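Local structure of demethyldecarbamoylnovobiocin O-methyltransferase (Streptomyces caeruleus, 2WK1) at residues 76-79 and 84-87; 172-177 and 191-196; 179-182 and 186-189; 229-234 and 256-261; 243-246 and 251-254. The protein transfers a methyl group from S-adenosyl-L-methionine to the 4-hydroxyl of the noviose sugar, the penultimate step in the biosynthesis of the antibiotic novobiocin. All blocks are in the same frame, centred on the assembly; numbering follows the deposited sequence.

Interactions 1 and 5 border the active site: residues 84-87 hold the carboxylate of S-adenosyl-L-homocysteine, residues 243-246 carry two aspartates predicted to bind magnesium, and Ile-86 CG2 lies 3.5 Å from Asp-243 OD1. Gly-196 of interaction 2 also touches the ligand. Interactions 2 and 3 share helix 174-183, with interaction 3 nested between the segments of interaction 2; their centres are about 11 Å apart, and Phe-193 CE1 meets Leu-187 CD1 at 4.0 Å. Interactions 4 and 5 share helix 249-261 and have centres about 13 Å apart, Asp-256 OD1 lying 2.6 Å from Tyr-245 OH. Interactions 3 and 4 lie on opposite sides of the chain's centre, about 30 Å apart between centres.

Interaction 1: residues 76-79 and 84-87; sequences RDWP and TMIG. With SAH (S-adenosyl-L-homocysteine), chain B; SO4 (sulfate ion), chain D.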
# COMPACT_ATOMS: atom_id res chain seq x y z
N ARG A 76 14.09 -12.10 2.79
CA ARG A 76 14.49 -13.39 3.35
C ARG A 76 13.38 -14.18 3.98
O ARG A 76 13.61 -15.11 4.76
CB ARG A 76 15.67 -13.17 4.30
CG ARG A 76 16.98 -13.08 3.52
CD ARG A 76 17.31 -14.51 3.00
NE ARG A 76 18.56 -14.61 2.27
CZ ARG A 76 19.73 -14.92 2.82
NH1 ARG A 76 19.84 -15.15 4.13
NH2 ARG A 76 20.78 -15.01 2.03
N ASP A 77 12.16 -13.88 3.59
CA ASP A 77 11.01 -14.67 3.95
C ASP A 77 9.99 -14.72 2.81
O ASP A 77 10.16 -14.05 1.76
CB ASP A 77 10.39 -14.20 5.28
CG ASP A 77 9.80 -12.80 5.24
OD1 ASP A 77 9.82 -12.14 4.18
OD2 ASP A 77 9.25 -12.39 6.30
N TRP A 78 8.94 -15.51 3.01
CA TRP A 78 7.77 -15.51 2.14
C TRP A 78 6.65 -14.76 2.86
O TRP A 78 6.15 -15.25 3.86
CB TRP A 78 7.25 -16.93 1.85
CG TRP A 78 8.13 -17.81 1.03
CD1 TRP A 78 9.07 -17.43 0.11
CD2 TRP A 78 8.12 -19.25 1.02
NE1 TRP A 78 9.67 -18.54 -0.45
CE2 TRP A 78 9.09 -19.67 0.09
CE3 TRP A 78 7.37 -20.21 1.71
CZ2 TRP A 78 9.35 -21.02 -0.18
CZ3 TRP A 78 7.64 -21.56 1.45
CH2 TRP A 78 8.61 -21.94 0.51
N PRO A 79 6.25 -13.58 2.37
CA PRO A 79 5.13 -12.90 3.04
C PRO A 79 3.83 -13.71 3.00
O PRO A 79 3.51 -14.35 2.00
CB PRO A 79 5.01 -11.58 2.27
CG PRO A 79 6.39 -11.39 1.70
CD PRO A 79 6.84 -12.75 1.31
N THR A 84 5.09 -9.70 -3.31
CA THR A 84 6.41 -10.18 -3.72
C THR A 84 7.16 -10.71 -2.51
O THR A 84 6.96 -10.23 -1.39
CB THR A 84 7.25 -9.07 -4.39
OG1 THR A 84 8.49 -9.58 -4.85
CG2 THR A 84 7.51 -7.91 -3.46
N MET A 85 8.02 -11.68 -2.78
CA MET A 85 8.94 -12.20 -1.77
C MET A 85 10.35 -11.63 -1.87
O MET A 85 11.21 -11.99 -1.07
CB MET A 85 9.01 -13.74 -1.79
CG MET A 85 9.58 -14.28 -3.08
SD MET A 85 9.83 -16.06 -3.11
CE MET A 85 8.14 -16.62 -3.31
N ILE A 86 10.62 -10.76 -2.84
CA ILE A 86 12.01 -10.40 -3.13
C ILE A 86 12.59 -9.38 -2.16
O ILE A 86 13.80 -9.20 -2.12
CB ILE A 86 12.22 -9.96 -4.59
CG1 ILE A 86 11.63 -8.57 -4.88
CG2 ILE A 86 11.65 -11.01 -5.53
CD1 ILE A 86 11.89 -8.09 -6.31
N GLY A 87 11.73 -8.70 -1.40
CA GLY A 87 12.21 -7.76 -0.41
C GLY A 87 12.46 -6.36 -0.93
O GLY A 87 12.51 -6.12 -2.14
N SAH B . 9.68 -12.94 -8.57
CA SAH B . 8.68 -13.44 -7.57
CB SAH B . 9.15 -14.77 -6.97
CG SAH B . 9.23 -15.90 -7.99
SD SAH B . 9.01 -17.51 -7.20
C SAH B . 8.37 -12.38 -6.55
O SAH B . 7.91 -12.69 -5.45
OXT SAH B . 8.48 -11.20 -6.87
C5' SAH B . 9.49 -18.62 -8.53
C4' SAH B . 8.47 -18.62 -9.70
O4' SAH B . 9.10 -19.26 -10.84
C3' SAH B . 7.16 -19.35 -9.41
O3' SAH B . 6.02 -18.51 -9.64
C2' SAH B . 7.22 -20.55 -10.39
O2' SAH B . 5.95 -20.98 -10.89
C1' SAH B . 8.11 -20.03 -11.52
N9 SAH B . 8.86 -21.02 -12.29
C8 SAH B . 10.04 -21.59 -11.90
N7 SAH B . 10.55 -22.36 -12.89
C5 SAH B . 9.70 -22.26 -13.94
C6 SAH B . 9.67 -22.77 -15.29
N6 SAH B . 10.63 -23.57 -15.72
N1 SAH B . 8.65 -22.41 -16.07
C2 SAH B . 7.68 -21.57 -15.66
N3 SAH B . 7.63 -21.05 -14.43
C4 SAH B . 8.62 -21.36 -13.57
S SO4 D . 23.28 -15.87 4.45
O1 SO4 D . 24.64 -16.38 4.27
O2 SO4 D . 23.11 -14.85 3.43
O3 SO4 D . 23.19 -15.30 5.81
O4 SO4 D . 22.30 -16.94 4.29
O HOH W 1 10.43 -11.18 1.52
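Two first torsions bring Trp-78 and Met-85 together: CG of Trp-78 stands anti to its carbonyl carbon (chi1 -67°), whereas CG of Met-85 is wedged between backbone N and carbonyl carbon (chi1 64°), and the two side chains run side by side in the same direction. An extended second torsion of Met-85 carries its SD to 3.6 Å from Trp-78 CD1, and the bend at the third folds the CE methyl back against the same ring carbon. The sulfur approaches the five-membered ring obliquely, in a Met-aromatic contact for which a flexible, polarisable methionine is well suited. Behind it, Pro-79 CD packs on Met-85 CB at 3.9 Å, the rigid proline ring giving the loop a firm apolar surface. A water joins the two backbones by donating to Asp-77 O at 2.9 Å and to Met-85 O at 2.8 Å, with other acceptors also competing for its protons. The carboxylate of Asp-77 is engaged by Arg-72 in a salt bridge.

The other side of residues 84-87 faces the ligand. Met-85 N donates to O of S-adenosyl-L-homocysteine at 2.9 Å, nearly straight at 174°. Thr-84 OG1 donates to the ligand's OXT at 2.6 Å. That same hydroxyl accepts from Ile-86 N at 3.2 Å, a capping bond ahead of helix 87-103 that fixes its rotation; threonine can serve both roles at once. Trp-116 also packs against Met-85. Both carboxylate oxygens are thus gripped by one short turn, the arrangement that forms the amino-acid end of the S-adenosylmethionine site in this TylF-family methyltransferase.

Interaction 2: residues 172-177 and 191-196; sequences VSEEEV and VRFLPG
Glu-174 and Phe-193 meet where helix 174-183 packs on the strand it leads into, 191-195, the last strand on one side of the sheet within this chain, in the Rossmann-like fold (strand order 3-2-1-4-5-7-6) of these methyltransferases. The glutamate reaches across as an almost straight rod: CG is anti to the backbone N (chi1 -169°) and the chain stays extended beyond it. Its carboxylate therefore arrives over the strand, with OE2 3.5 Å from Phe-193 CB. The carboxylate and phenyl planes are only 19° apart, although OE2 stands oblique to the ring. Glutamate suits the site because its methylenes add apolar contact, CG lying 4.0 Å from Phe-193 CD2, while its charged end meets Arg-178.

Beta-branched Val-177 brings a methyl, CG1, to the rim of the same ring, approaching Phe-193 CE2 in the ring plane at 4.0 Å. The compact valine fits against this edge, one helical turn from Glu-174.

Further out, Arg-178 forms a salt bridge with OE2 of Glu-174 and a cation-pi contact with Phe-193. Strand 138-142 bonds to the backbone of 191-195 and fixes the position of Phe-193. At the helix start, Ser-173 is the N-cap: its OG accepts from Glu-176 N at 3.1 Å, holding the turn from which Glu-174 projects. The other carboxylate oxygen, Glu-174 OE1, turns to the next strand residue facing the helix, 3.5 Å from Pro-195 CB.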
# COMPACT_ATOMS: atom_id res chain seq x y z
N VAL A 172 0.82 -20.02 -8.01
CA VAL A 172 -0.16 -18.94 -7.97
C VAL A 172 -0.76 -18.83 -9.35
O VAL A 172 -0.04 -18.65 -10.34
CB VAL A 172 0.46 -17.59 -7.55
CG1 VAL A 172 -0.60 -16.52 -7.53
CG2 VAL A 172 1.17 -17.71 -6.18
N SER A 173 -2.09 -18.88 -9.43
CA SER A 173 -2.77 -18.89 -10.71
C SER A 173 -2.68 -17.55 -11.43
O SER A 173 -2.48 -16.49 -10.83
CB SER A 173 -4.25 -19.22 -10.51
OG SER A 173 -4.94 -18.14 -9.93
N GLU A 174 -2.85 -17.60 -12.74
CA GLU A 174 -2.88 -16.38 -13.53
C GLU A 174 -4.04 -15.49 -13.12
O GLU A 174 -3.93 -14.27 -13.13
CB GLU A 174 -2.90 -16.70 -15.02
CG GLU A 174 -2.67 -15.49 -15.86
CD GLU A 174 -2.65 -15.77 -17.35
OE1 GLU A 174 -2.46 -16.93 -17.77
OE2 GLU A 174 -2.84 -14.80 -18.09
N GLU A 175 -5.18 -16.09 -12.74
CA GLU A 175 -6.30 -15.28 -12.31
C GLU A 175 -5.93 -14.45 -11.07
O GLU A 175 -6.30 -13.27 -10.96
CB GLU A 175 -7.51 -16.18 -12.06
CG GLU A 175 -8.76 -15.47 -12.36
CD GLU A 175 -9.21 -14.88 -11.16
OE1 GLU A 175 -9.05 -15.56 -10.13
OE2 GLU A 175 -9.67 -13.73 -11.19
N GLU A 176 -5.23 -15.07 -10.12
CA GLU A 176 -4.79 -14.37 -8.93
C GLU A 176 -3.80 -13.24 -9.25
O GLU A 176 -3.93 -12.13 -8.74
CB GLU A 176 -4.20 -15.36 -7.93
CG GLU A 176 -3.77 -14.68 -6.61
CD GLU A 176 -3.45 -15.65 -5.49
OE1 GLU A 176 -3.93 -16.79 -5.49
OE2 GLU A 176 -2.68 -15.25 -4.59
N VAL A 177 -2.85 -13.52 -10.14
CA VAL A 177 -1.90 -12.48 -10.55
C VAL A 177 -2.61 -11.32 -11.25
O VAL A 177 -2.34 -10.16 -10.97
CB VAL A 177 -0.75 -13.07 -11.37
CG1 VAL A 177 0.16 -11.95 -11.91
CG2 VAL A 177 0.04 -14.11 -10.56
N VAL A 191 0.57 -4.67 -20.05
CA VAL A 191 0.92 -5.88 -19.34
C VAL A 191 0.53 -7.05 -20.21
O VAL A 191 -0.63 -7.15 -20.65
CB VAL A 191 0.22 -5.99 -17.96
CG1 VAL A 191 0.71 -7.23 -17.22
CG2 VAL A 191 0.46 -4.72 -17.13
N ARG A 192 1.47 -7.96 -20.46
CA ARG A 192 1.24 -9.15 -21.24
C ARG A 192 1.74 -10.36 -20.50
O ARG A 192 2.74 -10.30 -19.79
CB ARG A 192 1.88 -9.01 -22.63
CG ARG A 192 1.16 -7.97 -23.48
CD ARG A 192 1.54 -7.95 -24.94
NE ARG A 192 1.08 -9.18 -25.58
CZ ARG A 192 0.93 -9.34 -26.88
NH1 ARG A 192 1.22 -8.36 -27.68
NH2 ARG A 192 0.54 -10.51 -27.37
N PHE A 193 1.08 -11.49 -20.70
CA PHE A 193 1.33 -12.69 -19.94
C PHE A 193 1.84 -13.78 -20.85
O PHE A 193 1.36 -13.97 -21.98
CB PHE A 193 0.05 -13.17 -19.22
CG PHE A 193 -0.41 -12.24 -18.15
CD1 PHE A 193 -1.07 -11.07 -18.45
CD2 PHE A 193 -0.13 -12.51 -16.83
CE1 PHE A 193 -1.48 -10.22 -17.49
CE2 PHE A 193 -0.51 -11.62 -15.83
CZ PHE A 193 -1.17 -10.46 -16.18
N LEU A 194 2.80 -14.55 -20.36
CA LEU A 194 3.35 -15.70 -21.05
C LEU A 194 3.19 -16.91 -20.12
O LEU A 194 4.10 -17.26 -19.37
CB LEU A 194 4.83 -15.49 -21.39
CG LEU A 194 5.14 -14.49 -22.47
CD1 LEU A 194 6.59 -14.08 -22.44
CD2 LEU A 194 4.75 -15.08 -23.83
N PRO A 195 2.00 -17.53 -20.14
CA PRO A 195 1.74 -18.65 -19.27
C PRO A 195 2.29 -19.91 -19.85
O PRO A 195 2.08 -20.20 -21.03
CB PRO A 195 0.21 -18.70 -19.21
CG PRO A 195 -0.22 -18.20 -20.53
CD PRO A 195 0.80 -17.14 -20.91
N GLY A 196 2.95 -20.71 -18.99
CA GLY A 196 3.45 -22.03 -19.36
C GLY A 196 4.87 -22.25 -18.87
O GLY A 196 5.48 -21.37 -18.25

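Interaction 3: residues 179-182 and 186-189; sequences RNFR and LLDE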
# COMPACT_ATOMS: atom_id res chain seq x y z
N ARG A 179 -5.74 -10.41 -10.87
CA ARG A 179 -6.46 -9.69 -9.85
C ARG A 179 -5.53 -8.76 -9.07
O ARG A 179 -5.90 -7.63 -8.75
CB ARG A 179 -7.17 -10.65 -8.88
CG ARG A 179 -8.02 -9.97 -7.83
N ASN A 180 -4.33 -9.23 -8.76
CA ASN A 180 -3.38 -8.40 -8.03
C ASN A 180 -3.01 -7.15 -8.84
O ASN A 180 -2.98 -6.04 -8.30
CB ASN A 180 -2.15 -9.21 -7.64
CG ASN A 180 -2.45 -10.21 -6.56
OD1 ASN A 180 -3.48 -10.11 -5.87
ND2 ASN A 180 -1.58 -11.19 -6.40
N PHE A 181 -2.76 -7.30 -10.15
CA PHE A 181 -2.53 -6.12 -10.99
C PHE A 181 -3.74 -5.17 -10.94
O PHE A 181 -3.59 -3.95 -10.85
CB PHE A 181 -2.28 -6.50 -12.45
CG PHE A 181 -0.85 -6.78 -12.80
CD1 PHE A 181 -0.30 -8.03 -12.64
CD2 PHE A 181 -0.05 -5.78 -13.35
CE1 PHE A 181 1.00 -8.28 -12.98
CE2 PHE A 181 1.26 -6.03 -13.68
CZ PHE A 181 1.79 -7.26 -13.53
N ARG A 182 -4.95 -5.74 -11.04
CA ARG A 182 -6.15 -4.92 -11.01
C ARG A 182 -6.31 -4.16 -9.70
O ARG A 182 -6.77 -3.01 -9.70
CB ARG A 182 -7.37 -5.78 -11.28
CG ARG A 182 -8.63 -4.95 -11.47
CD ARG A 182 -9.66 -5.61 -12.32
NE ARG A 182 -10.04 -6.91 -11.82
CZ ARG A 182 -11.30 -7.38 -11.84
NH1 ARG A 182 -12.30 -6.63 -12.31
NH2 ARG A 182 -11.55 -8.59 -11.36
N LEU A 186 -3.43 -1.42 -12.38
CA LEU A 186 -2.35 -1.52 -13.35
C LEU A 186 -2.53 -2.65 -14.36
O LEU A 186 -1.59 -2.99 -15.09
CB LEU A 186 -1.00 -1.63 -12.64
CG LEU A 186 -0.53 -0.37 -11.89
CD1 LEU A 186 0.69 -0.68 -11.02
CD2 LEU A 186 -0.23 0.74 -12.85
N LEU A 187 -3.72 -3.25 -14.43
CA LEU A 187 -3.96 -4.28 -15.44
C LEU A 187 -4.46 -3.62 -16.71
O LEU A 187 -5.64 -3.29 -16.82
CB LEU A 187 -4.95 -5.34 -14.94
CG LEU A 187 -5.12 -6.56 -15.85
CD1 LEU A 187 -3.83 -7.39 -15.96
CD2 LEU A 187 -6.30 -7.42 -15.35
N ASP A 188 -3.58 -3.38 -17.65
CA ASP A 188 -3.97 -2.70 -18.89
C ASP A 188 -3.20 -3.26 -20.07
O ASP A 188 -2.56 -4.31 -19.98
CB ASP A 188 -3.79 -1.17 -18.76
CG ASP A 188 -2.34 -0.71 -18.84
OD1 ASP A 188 -1.39 -1.52 -18.78
OD2 ASP A 188 -2.12 0.53 -18.97
N GLU A 189 -3.25 -2.57 -21.20
CA GLU A 189 -2.66 -3.09 -22.41
C GLU A 189 -1.15 -3.24 -22.39
O GLU A 189 -0.61 -3.96 -23.21
CB GLU A 189 -3.10 -2.29 -23.63
CG GLU A 189 -2.68 -0.86 -23.65
CD GLU A 189 -3.62 0.10 -22.89
OE1 GLU A 189 -4.55 -0.32 -22.11
OE2 GLU A 189 -3.41 1.33 -23.09
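Leu-186 meets Phe-181 first through the backbone. Its N donates to Phe-181 O at 3.0 Å, with an angle of 165° at the hydrogen, the nitrogen standing 35° out of the carbonyl plane. The bond uses a carbonyl close to the end of helix 174-183, where carbonyls begin to lack the regular helical donors, so the departing chain supplies an N-H instead. The residue also offers its own carbonyl to the aromatic rim: Leu-186 O lies near the ring plane, 3.6 Å from Phe-181 CD2. Its apolar side chain turns into a buried setting among Ile-122 and Arg-125 of helix 119-130 and Tyr-38 and Met-42 of helix 35-47.

Leu-187 follows on the helix surface. With CG anti to the backbone N (chi1 -172°), it brings CD1 to 3.9 Å from Phe-181 CB, and its own CB packs against that same atom at 3.8 Å. A branched leucine can thus cover the root of the phenylalanine and still reach Phe-193 of the neighbouring strand. Its CB also rests 3.9 Å from Arg-182 N, whose long side chain leads away from the contact.

Asp-188 turns to other partners, forming a salt bridge with Arg-125 through OD2 and a hydrogen bond to Gln-190 N through OD1. The phenyl ring of Phe-181 lies between helix 119-130 and strand 191-195. The contact closes the short loop from helix 174-183 into strand 191-195, a helix-to-strand connection of the Rossmann-like methyltransferase fold.

Interaction 4: residues 229-234 and 256-261; sequences NLYPKV and DEYRAK
Where helix 220-230 gives way to a 3-10 turn, Tyr-231 faces Tyr-258 on helix 249-261, their CA atoms 9.8 Å apart, the nearest such pair across the two segments. That spacing is wide, and two large aromatic side chains bridge it. Each has CG anti to its own backbone N (chi1 -176° for Tyr-231), which sends both rings away from their own backbones and toward each other.

The rings meet obliquely, centroids 5.9 Å apart and planes at 76°. Tyr-231 presents CD2 to the edge of the Tyr-258 ring, in its plane and 3.8 Å from CE2. The phenol oxygen of Tyr-258 reaches farther, to the base of its partner, where OH is 3.6 Å from Tyr-231 CB. Pro-232 adds a lighter contact, its CD 4.0 Å from that oxygen; the proline suits a 3-10 turn because its fixed phi fits the bend and its ring adds a compact apolar surface.

Around the pair, Ile-264 packs on both tyrosines, while Leu-227 and Thr-228 of helix 220-230 touch Tyr-258 and Phe-262 meets its ring. Within the turn, Val-234 N bonds to Tyr-231 O at 2.9 Å and leads the chain into strand 234-235.

No hydrogen bond joins the two segments. The contact consequently depends on dispersion and shape: the rings supply reach and surface here, and the hydroxyl of Tyr-231 finds its hydrogen bond elsewhere in the structure.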
# COMPACT_ATOMS: atom_id res chain seq x y z
N ASN A 229 17.16 -18.23 -24.31
CA ASN A 229 16.11 -17.68 -25.18
C ASN A 229 15.99 -16.17 -25.13
O ASN A 229 15.60 -15.57 -26.12
CB ASN A 229 14.78 -18.32 -24.81
CG ASN A 229 14.73 -19.77 -25.26
OD1 ASN A 229 14.74 -20.04 -26.48
ND2 ASN A 229 14.67 -20.70 -24.32
N LEU A 230 16.28 -15.55 -23.97
CA LEU A 230 16.02 -14.13 -23.81
C LEU A 230 17.24 -13.23 -23.75
O LEU A 230 17.13 -12.06 -24.11
CB LEU A 230 15.12 -13.84 -22.61
CG LEU A 230 13.74 -14.52 -22.60
CD1 LEU A 230 12.93 -14.09 -21.41
CD2 LEU A 230 12.95 -14.26 -23.89
N TYR A 231 18.40 -13.73 -23.34
CA TYR A 231 19.56 -12.85 -23.30
C TYR A 231 19.90 -12.22 -24.66
O TYR A 231 20.22 -11.02 -24.73
CB TYR A 231 20.79 -13.52 -22.71
CG TYR A 231 21.92 -12.53 -22.60
CD1 TYR A 231 21.87 -11.53 -21.65
CD2 TYR A 231 23.00 -12.54 -23.49
CE1 TYR A 231 22.85 -10.60 -21.51
CE2 TYR A 231 24.03 -11.58 -23.33
CZ TYR A 231 23.91 -10.61 -22.33
OH TYR A 231 24.86 -9.63 -22.03
N PRO A 232 19.75 -12.97 -25.76
CA PRO A 232 20.05 -12.34 -27.05
C PRO A 232 19.17 -11.14 -27.40
O PRO A 232 19.51 -10.38 -28.31
CB PRO A 232 19.83 -13.48 -28.05
CG PRO A 232 20.10 -14.71 -27.30
CD PRO A 232 19.56 -14.42 -25.91
N LYS A 233 18.03 -10.98 -26.71
CA LYS A 233 17.12 -9.86 -26.93
C LYS A 233 17.50 -8.61 -26.13
O LYS A 233 16.95 -7.54 -26.37
CB LYS A 233 15.71 -10.26 -26.53
CG LYS A 233 15.18 -11.42 -27.31
CD LYS A 233 13.73 -11.72 -26.94
CE LYS A 233 13.23 -13.03 -27.50
NZ LYS A 233 13.20 -13.00 -28.99
N VAL A 234 18.43 -8.74 -25.17
CA VAL A 234 18.75 -7.64 -24.27
C VAL A 234 19.59 -6.59 -25.00
O VAL A 234 20.67 -6.89 -25.55
CB VAL A 234 19.44 -8.13 -22.98
CG1 VAL A 234 19.86 -6.96 -22.10
CG2 VAL A 234 18.49 -9.02 -22.20
N ASP A 256 26.79 -18.74 -14.35
CA ASP A 256 28.23 -18.74 -14.63
C ASP A 256 28.55 -19.50 -15.90
O ASP A 256 29.41 -19.07 -16.69
CB ASP A 256 29.01 -19.34 -13.46
CG ASP A 256 29.05 -18.44 -12.23
OD1 ASP A 256 28.59 -17.28 -12.27
OD2 ASP A 256 29.58 -18.91 -11.19
N GLU A 257 27.87 -20.61 -16.13
CA GLU A 257 28.13 -21.36 -17.36
C GLU A 257 27.72 -20.61 -18.61
O GLU A 257 28.44 -20.60 -19.61
CB GLU A 257 27.11 -22.85 -17.34
CG GLU A 257 27.40 -23.71 -18.53
CD GLU A 257 26.48 -24.76 -18.48
OE1 GLU A 257 25.82 -25.02 -17.59
OE2 GLU A 257 26.35 -25.48 -19.59
N TYR A 258 26.58 -19.94 -18.56
CA TYR A 258 26.13 -19.18 -19.71
C TYR A 258 27.09 -18.03 -20.02
O TYR A 258 27.49 -17.82 -21.17
CB TYR A 258 24.72 -18.62 -19.48
CG TYR A 258 24.13 -17.96 -20.71
CD1 TYR A 258 23.51 -18.71 -21.70
CD2 TYR A 258 24.27 -16.60 -20.93
CE1 TYR A 258 23.02 -18.11 -22.84
CE2 TYR A 258 23.77 -15.99 -22.08
CZ TYR A 258 23.17 -16.75 -23.03
OH TYR A 258 22.68 -16.17 -24.17
N ARG A 259 27.50 -17.31 -18.96
CA ARG A 259 28.42 -16.21 -19.13
C ARG A 259 29.79 -16.66 -19.68
O ARG A 259 30.37 -15.99 -20.53
CB ARG A 259 28.60 -15.43 -17.83
CG ARG A 259 27.34 -14.60 -17.49
CD ARG A 259 27.32 -14.18 -16.04
NE ARG A 259 28.53 -13.47 -15.64
CZ ARG A 259 28.79 -12.19 -15.87
NH1 ARG A 259 27.90 -11.41 -16.48
NH2 ARG A 259 29.94 -11.68 -15.51
N ALA A 260 30.27 -17.80 -19.20
CA ALA A 260 31.54 -18.36 -19.68
C ALA A 260 31.40 -18.79 -21.13
O ALA A 260 32.28 -18.47 -21.97
CB ALA A 260 31.99 -19.52 -18.79
N LYS A 261 30.33 -19.49 -21.45
CA LYS A 261 30.11 -20.00 -22.83
C LYS A 261 30.08 -18.89 -23.87
O LYS A 261 30.61 -19.05 -24.98
CB LYS A 261 28.81 -20.81 -22.90
CG LYS A 261 28.47 -21.35 -24.28

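Interaction 5: residues 243-246 and 251-254; sequences DDYM and CKDA. With EDO (1,2-ethanediol), chain F.
The ring of Tyr-245 carries Lys-252 over one face: CG of the lysine stands 3.6 Å above the ring plane, shifted toward the rim, in a CH-pi contact 22° off the normal. The two side chains cross at about a right angle. At the edge, the phenol OH of Tyr-245 bonds to Asp-256, one turn farther along the helix, which pins the far end of the ring, while the lysine on its face limits its turning. Tyrosine is apt here, giving both an apolar face and a polar end.

Beyond CG the lysine bends at its third torsion (chi3 -77°), which turns the ammonium back toward the loop. Its NZ donates to Met-246 O at 2.8 Å, tilted 26° from the carbonyl plane, while CE passes 3.2 Å from Tyr-245 O. A long, flexible lysine can thus lay its methylenes on the ring and still bond to the chain beyond it.

Nearer the predicted magnesium site, Cys-251 CB lies 3.2 Å from Asp-244 O. Its SG forms a disulfide with Cys-248, linking the residue just before helix 249-261 to its first turn. Asp-244 N donates to O2 of an ethanediol at 3.0 Å, probably a molecule from the crystallisation liquor. Asp-243 and Asp-244 are predicted magnesium ligands together with Asp-216, and Arg-214 and Arg-90 form salt bridges with Asp-243.

The loop 243-246 leaves the end of strand 238-242 and folds over the start of helix 249-261. Backbone bonds to Asp-274 support it, and Tyr-220 and Thr-223 of helix 220-230 pack against Ala-254 in the helix.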
# COMPACT_ATOMS: atom_id res chain seq x y z
N ASP A 243 17.84 -13.09 -9.40
CA ASP A 243 17.27 -12.97 -8.08
C ASP A 243 18.04 -13.72 -7.01
O ASP A 243 18.24 -13.21 -5.90
CB ASP A 243 15.82 -13.47 -8.08
CG ASP A 243 15.19 -13.38 -6.70
OD1 ASP A 243 14.78 -12.24 -6.35
OD2 ASP A 243 15.16 -14.41 -5.98
N ASP A 244 18.42 -14.95 -7.34
CA ASP A 244 18.88 -15.97 -6.37
C ASP A 244 20.17 -16.50 -6.96
O ASP A 244 20.16 -17.46 -7.72
CB ASP A 244 17.82 -17.09 -6.24
CG ASP A 244 17.97 -17.97 -4.99
OD1 ASP A 244 18.85 -17.76 -4.15
OD2 ASP A 244 17.13 -18.90 -4.84
N TYR A 245 21.26 -15.82 -6.66
CA TYR A 245 22.58 -16.20 -7.19
C TYR A 245 23.49 -16.67 -6.08
O TYR A 245 24.07 -17.75 -6.15
CB TYR A 245 23.22 -15.00 -7.92
CG TYR A 245 24.61 -15.27 -8.49
CD1 TYR A 245 24.77 -15.88 -9.72
CD2 TYR A 245 25.75 -14.90 -7.81
CE1 TYR A 245 26.02 -16.14 -10.25
CE2 TYR A 245 27.01 -15.12 -8.33
CZ TYR A 245 27.14 -15.76 -9.54
OH TYR A 245 28.40 -15.99 -10.04
N MET A 246 23.70 -15.85 -5.08
CA MET A 246 24.74 -16.19 -4.12
C MET A 246 24.51 -17.47 -3.36
O MET A 246 25.47 -18.22 -3.12
CB MET A 246 24.70 -14.93 -2.81
CG MET A 246 24.98 -13.72 -3.52
SD MET A 246 25.31 -12.65 -2.20
CE MET A 246 25.11 -11.07 -3.19
N CYS A 251 21.48 -22.26 -9.60
CA CYS A 251 21.27 -21.02 -10.32
C CYS A 251 22.60 -20.37 -10.62
O CYS A 251 22.83 -19.85 -11.72
CB CYS A 251 20.39 -20.08 -9.47
SG CYS A 251 18.90 -20.81 -8.68
N LYS A 252 23.49 -20.37 -9.63
CA LYS A 252 24.85 -19.89 -9.81
C LYS A 252 25.56 -20.66 -10.93
O LYS A 252 26.21 -20.08 -11.79
CB LYS A 252 25.61 -20.01 -8.47
CG LYS A 252 26.91 -19.25 -8.40
CD LYS A 252 27.71 -19.42 -7.08
CE LYS A 252 27.18 -18.64 -5.90
NZ LYS A 252 27.80 -18.98 -4.57
N ASP A 253 25.39 -21.98 -10.95
CA ASP A 253 25.95 -22.79 -12.03
C ASP A 253 25.46 -22.34 -13.42
O ASP A 253 26.25 -22.20 -14.34
CB ASP A 253 25.56 -24.27 -11.88
CG ASP A 253 26.25 -25.00 -10.74
OD1 ASP A 253 27.20 -24.51 -10.14
OD2 ASP A 253 25.80 -26.13 -10.44
N ALA A 254 24.15 -22.15 -13.57
CA ALA A 254 23.59 -21.78 -14.86
C ALA A 254 24.09 -20.40 -15.34
O ALA A 254 24.46 -20.23 -16.50
CB ALA A 254 22.06 -21.82 -14.82
C1 EDO F . 17.35 -16.97 -12.05
O1 EDO F . 16.26 -17.76 -12.66
C2 EDO F . 17.83 -17.44 -10.66
O2 EDO F . 17.28 -16.61 -9.62